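Local structure of CalS10 (Micromonospora echinospora, 6UK5) at residues Asn126-Thr130 with Val131-Arg135. The protein probably transfers a methyl group from S-adenosylmethionine to an amino pentose during calicheamicin biosynthesis. Sequence-based numbering, arbitrary orientation.
Sequences NFLGT and VAEMR. With SAM (S-adenosylmethionine), chain D.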
loop_
_atom_site.group_PDB
_atom_site.type_symbol
_atom_site.label_atom_id
_atom_site.label_comp_id
_atom_site.label_asym_id
_atom_site.label_seq_id
_atom_site.Cartn_x
_atom_site.Cartn_y
_atom_site.Cartn_z
ATOM N N ASN A 126 -26.549 8.180 -3.753
ATOM C CA ASN A 126 -26.608 7.493 -2.469
ATOM C C ASN A 126 -25.681 8.095 -1.422
ATOM O O ASN A 126 -25.548 7.522 -0.336
ATOM C CB ASN A 126 -26.301 6.010 -2.667
ATOM C CG ASN A 126 -27.254 5.355 -3.646
ATOM O OD1 ASN A 126 -26.954 5.237 -4.834
ATOM N ND2 ASN A 126 -28.420 4.948 -3.158
ATOM N N PHE A 127 -25.053 9.231 -1.714
ATOM C CA PHE A 127 -24.371 10.026 -0.702
ATOM C C PHE A 127 -25.322 10.972 0.011
ATOM O O PHE A 127 -24.902 11.684 0.930
ATOM C CB PHE A 127 -23.212 10.805 -1.326
ATOM C CG PHE A 127 -22.021 9.949 -1.627
ATOM C CD1 PHE A 127 -21.060 9.719 -0.657
ATOM C CD2 PHE A 127 -21.877 9.348 -2.866
ATOM C CE1 PHE A 127 -19.966 8.918 -0.920
ATOM C CE2 PHE A 127 -20.786 8.544 -3.137
ATOM C CZ PHE A 127 -19.829 8.330 -2.160
ATOM N N LEU A 128 -26.583 10.994 -0.402
ATOM C CA LEU A 128 -27.635 11.659 0.345
ATOM C C LEU A 128 -28.113 10.736 1.460
ATOM O O LEU A 128 -27.993 9.511 1.375
ATOM C CB LEU A 128 -28.780 12.036 -0.594
ATOM C CG LEU A 128 -28.310 12.752 -1.864
ATOM C CD1 LEU A 128 -29.444 12.965 -2.849
ATOM C CD2 LEU A 128 -27.683 14.093 -1.496
ATOM N N GLY A 129 -28.638 11.335 2.521
ATOM C CA GLY A 129 -28.879 10.592 3.742
ATOM C C GLY A 129 -30.293 10.082 3.916
ATOM O O GLY A 129 -30.514 9.099 4.629
ATOM N N THR A 130 -31.256 10.726 3.263
ATOM C CA THR A 130 -32.665 10.442 3.485
ATOM C C THR A 130 -33.387 10.291 2.153
ATOM O O THR A 130 -32.944 10.796 1.118
ATOM C CB THR A 130 -33.332 11.552 4.310
ATOM O OG1 THR A 130 -33.524 12.710 3.486
ATOM C CG2 THR A 130 -32.462 11.925 5.503
ATOM N N VAL A 131 -34.520 9.585 2.199
ATOM C CA VAL A 131 -35.344 9.407 1.007
ATOM C C VAL A 131 -35.864 10.742 0.497
ATOM O O VAL A 131 -36.003 10.940 -0.716
ATOM C CB VAL A 131 -36.504 8.437 1.313
ATOM C CG1 VAL A 131 -37.510 8.430 0.170
ATOM C CG2 VAL A 131 -35.972 7.034 1.565
ATOM N N ALA A 132 -36.159 11.677 1.402
ATOM C CA ALA A 132 -36.636 12.989 0.975
ATOM C C ALA A 132 -35.585 13.727 0.159
ATOM O O ALA A 132 -35.928 14.465 -0.772
ATOM C CB ALA A 132 -37.043 13.823 2.191
ATOM N N GLU A 133 -34.304 13.537 0.482
ATOM C CA GLU A 133 -33.249 14.228 -0.250
ATOM C C GLU A 133 -33.095 13.654 -1.652
ATOM O O GLU A 133 -32.961 14.404 -2.627
ATOM C CB GLU A 133 -31.936 14.144 0.529
ATOM C CG GLU A 133 -31.925 15.013 1.789
ATOM C CD GLU A 133 -30.591 14.994 2.516
ATOM O OE1 GLU A 133 -29.754 14.118 2.214
ATOM O OE2 GLU A 133 -30.376 15.855 3.395
ATOM N N MET A 134 -33.118 12.326 -1.776
ATOM C CA MET A 134 -33.035 11.703 -3.092
ATOM C C MET A 134 -34.196 12.131 -3.979
ATOM O O MET A 134 -34.019 12.350 -5.183
ATOM C CB MET A 134 -33.004 10.183 -2.939
ATOM C CG MET A 134 -33.096 9.407 -4.246
ATOM S SD MET A 134 -34.808 9.065 -4.724
ATOM C CE MET A 134 -35.327 7.989 -3.393
ATOM N N ARG A 135 -35.395 12.253 -3.406
ATOM C CA ARG A 135 -36.543 12.680 -4.198
ATOM C C ARG A 135 -36.397 14.121 -4.663
ATOM O O ARG A 135 -36.843 14.464 -5.764
ATOM C CB ARG A 135 -37.832 12.509 -3.396
ATOM C CG ARG A 135 -38.193 11.063 -3.097
ATOM C CD ARG A 135 -39.285 10.973 -2.043
ATOM N NE ARG A 135 -40.491 11.691 -2.450
ATOM C CZ ARG A 135 -41.539 11.141 -3.063
ATOM N NH1 ARG A 135 -41.551 9.846 -3.355
ATOM N NH2 ARG A 135 -42.581 11.896 -3.387
HETATM N N SAM D . -19.554 10.639 -11.607
HETATM C CA SAM D . -18.540 10.551 -10.606
HETATM C C SAM D . -17.456 9.485 -10.957
HETATM O O SAM D . -17.841 8.360 -11.361
HETATM O OXT SAM D . -16.271 9.839 -10.797
HETATM C CB SAM D . -19.175 10.226 -9.247
HETATM C CG SAM D . -18.194 10.639 -8.164
HETATM S SD SAM D . -18.711 9.740 -6.685
HETATM C CE SAM D . -17.202 9.778 -5.732
HETATM C "C5'" SAM D . -19.766 10.879 -5.707
HETATM C "C4'" SAM D . -19.684 12.383 -5.995
HETATM O "O4'" SAM D . -20.932 12.992 -5.616
HETATM C "C3'" SAM D . -18.586 13.121 -5.225
HETATM O "O3'" SAM D . -17.559 13.564 -6.108
HETATM C "C2'" SAM D . -19.300 14.324 -4.577
HETATM O "O2'" SAM D . -18.610 15.545 -4.820
HETATM C "C1'" SAM D . -20.674 14.325 -5.248
HETATM N N9 SAM D . -21.765 14.778 -4.394
HETATM C C8 SAM D . -22.170 14.242 -3.197
HETATM N N7 SAM D . -23.236 14.810 -2.691
HETATM C C5 SAM D . -23.563 15.784 -3.618
HETATM C C6 SAM D . -24.611 16.723 -3.684
HETATM N N6 SAM D . -25.535 16.873 -2.730
HETATM N N1 SAM D . -24.672 17.523 -4.770
HETATM C C2 SAM D . -23.739 17.394 -5.717
HETATM N N3 SAM D . -22.700 16.557 -5.760
HETATM C C4 SAM D . -22.669 15.775 -4.677
#
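Thr130 and Glu133 meet where the loop after strand 115-120 turns into helix 131-143, with Thr130 as its N-cap. Thr130 OG1 accepts from Glu133 N at 3.2 Å; the side-chain oxygen sits between the backbone N and the carbonyl carbon (chi1 74°), which points it at the first turn. Thr130 O starts the helical bonding, taking Met134 N at 3.3 Å and Glu133 N only weakly. In return, the Glu133 chain, extended beyond CG, reaches back toward the loop, and OE1 takes Gly129 N at 3.0 Å. That bond is nearly straight (166° at the hydrogen) and meets OE1 almost along its C-O axis. Two bonds in opposite directions, Glu133 N to Thr130 OG1 and Gly129 N to Glu133 OE1, thus tie the first turn to the loop. Were Glu133 cut back to an alanine, Gly129 N would probably lose its carboxylate partner and the loop before the helix would be less firmly held.

The tight side is Leu128: its CB lies 3.6 Å from Glu133 OE1. Its CD1 packs 3.8 Å from Met134 CA. The other methyl, CD2, reaches SAM N6 at 3.7 Å, so Leu128 links the cap to the adenine end of the cofactor pocket. Gly129, Thr130 and Ala132 form the exposed side. Glu133 OE2 has a long, weak ion pair with Arg107, so the carboxylate, also gripped by a backbone N-H, is likely to stay ionised beside the helix start.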